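Local structure of N-acetylmuramoyl-L-alanine amidase domain-containing protein SAOUHSC_02979 (Staphylococcus aureus, 5T1Q) at residues P121-E126 and S134-F139. The protein is a secreted hydrolase, probably with amidase activity toward peptidoglycan, represented here by a chain that joins a glucosaminidase-type region to a CHAP domain. Sequence-based numbering, arbitrary orientation.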
# COMPACT_ATOMS: atom_id res chain seq x y z
N PRO A 121 14.61 -4.03 12.43
CA PRO A 121 14.62 -4.66 11.11
C PRO A 121 13.22 -4.98 10.56
O PRO A 121 12.36 -5.50 11.28
CB PRO A 121 15.40 -5.96 11.34
CG PRO A 121 15.15 -6.28 12.77
CD PRO A 121 15.08 -4.96 13.48
N PHE A 122 13.00 -4.64 9.29
CA PHE A 122 11.72 -4.91 8.61
C PHE A 122 11.93 -5.32 7.18
O PHE A 122 12.88 -4.87 6.52
CB PHE A 122 10.81 -3.67 8.59
CG PHE A 122 9.92 -3.55 9.78
CD1 PHE A 122 10.37 -2.95 10.95
CD2 PHE A 122 8.62 -4.03 9.74
CE1 PHE A 122 9.54 -2.83 12.05
CE2 PHE A 122 7.79 -3.92 10.84
CZ PHE A 122 8.25 -3.32 11.99
N ASN A 123 11.04 -6.18 6.70
CA ASN A 123 10.99 -6.55 5.30
C ASN A 123 10.25 -5.39 4.65
O ASN A 123 9.25 -4.90 5.19
CB ASN A 123 10.28 -7.88 5.11
CG ASN A 123 11.06 -9.02 5.71
OD1 ASN A 123 12.25 -9.18 5.44
ND2 ASN A 123 10.40 -9.81 6.54
N THR A 124 10.75 -4.92 3.52
CA THR A 124 10.18 -3.76 2.87
C THR A 124 10.08 -4.05 1.37
O THR A 124 11.00 -4.63 0.78
CB THR A 124 10.99 -2.49 3.24
OG1 THR A 124 10.30 -1.31 2.82
CG2 THR A 124 12.38 -2.51 2.65
N LEU A 125 8.96 -3.65 0.78
CA LEU A 125 8.69 -3.94 -0.62
C LEU A 125 9.29 -2.90 -1.55
O LEU A 125 9.22 -1.69 -1.31
CB LEU A 125 7.19 -4.04 -0.85
CG LEU A 125 6.48 -5.08 0.03
CD1 LEU A 125 4.96 -4.93 -0.09
CD2 LEU A 125 6.93 -6.49 -0.32
N GLU A 126 9.86 -3.40 -2.63
CA GLU A 126 10.52 -2.58 -3.62
C GLU A 126 9.99 -2.99 -4.98
O GLU A 126 9.30 -4.02 -5.13
CB GLU A 126 12.03 -2.84 -3.56
CG GLU A 126 12.70 -2.68 -2.19
CD GLU A 126 12.79 -1.25 -1.69
OE1 GLU A 126 12.49 -0.31 -2.46
OE2 GLU A 126 13.19 -1.06 -0.52
N SER A 134 11.54 -7.92 -2.25
CA SER A 134 11.58 -7.55 -0.87
C SER A 134 13.01 -7.54 -0.40
O SER A 134 13.83 -8.30 -0.90
CB SER A 134 10.78 -8.58 -0.05
OG SER A 134 10.72 -8.23 1.32
N ILE A 135 13.31 -6.65 0.54
CA ILE A 135 14.63 -6.60 1.18
C ILE A 135 14.40 -6.43 2.67
O ILE A 135 13.40 -5.86 3.09
CB ILE A 135 15.55 -5.47 0.67
CG1 ILE A 135 14.94 -4.08 0.93
CG2 ILE A 135 15.87 -5.67 -0.80
CD1 ILE A 135 15.89 -2.94 0.65
N ASN A 136 15.33 -6.96 3.46
CA ASN A 136 15.29 -6.84 4.90
C ASN A 136 16.27 -5.72 5.26
O ASN A 136 17.46 -5.82 4.99
CB ASN A 136 15.73 -8.17 5.52
CG ASN A 136 15.57 -8.19 7.02
OD1 ASN A 136 16.53 -8.35 7.75
ND2 ASN A 136 14.35 -8.00 7.50
N ALA A 137 15.76 -4.64 5.85
CA ALA A 137 16.60 -3.50 6.21
C ALA A 137 16.27 -2.90 7.58
O ALA A 137 15.16 -3.07 8.09
CB ALA A 137 16.49 -2.43 5.13
N GLY A 138 17.24 -2.18 8.13
CA GLY A 138 17.09 -1.52 9.42
C GLY A 138 16.38 -0.19 9.27
O GLY A 138 16.73 0.61 8.42
N PHE A 139 15.37 0.03 10.09
CA PHE A 139 14.60 1.27 10.08
C PHE A 139 14.79 1.98 11.39
O PHE A 139 15.02 1.34 12.43
CB PHE A 139 13.11 0.99 9.84
CG PHE A 139 12.78 0.67 8.41
CD1 PHE A 139 12.93 -0.61 7.93
CD2 PHE A 139 12.29 1.66 7.56
CE1 PHE A 139 12.60 -0.92 6.61
CE2 PHE A 139 11.96 1.36 6.23
CZ PHE A 139 12.12 0.06 5.76
O HOH W 1 12.85 -9.31 2.77
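With CG of N136 trans to its own backbone N (chi1 -173°) and CG of N123 trans to its carbonyl carbon (chi1 -67°), the two asparagines of a non-hydrogen-bonded pair bring their amides together, the planes turned 50° apart. N136 ND2 donates to N123 OD1 over 3.2 Å, a bent bond in which the nitrogen stands above the carbonyl plane of the acceptor. A water also donates to N123 OD1 at 2.7 Å and continues to S134 OG, so two donors grip this oxygen and the water links both strands along the face that carries P121, N123, L125, S134 and N136.

The opposite face, with F122, T124, I135 and A137, mixes apolar contacts with polar groups bonded outside the hairpin. T124 and I135 run side by side, and CG2 of T124 presses on CG1 of I135 at 3.5 Å, tighter than an ordinary carbon contact. The bent side chain of E126 places OE2 3.5 Å from I135 CD1, while its OE1 is hydrogen-bonded to T191. F139 directs its ring edge at T124 OG1, 3.7 Å from CZ; that hydroxyl is hydrogen-bonded to R32. F122 CB also touches the F139 ring, 3.8 Å from CD1.

Between the two faces, the backbone pairs F122 with A137 and T124 with I135 through two bonds each, the shortest being T124 N to I135 O at 2.8 Å. CA-H...O contacts, such as N123 CA to I135 O, fill the intervals. Helix 9-13 packs through E11 on I135 and A137. Alternating pairs mark an antiparallel ladder, and the short connection between strands 119-128 and 131-140 makes it a beta hairpin, here a two-stranded sheet within the glucosaminidase-family region.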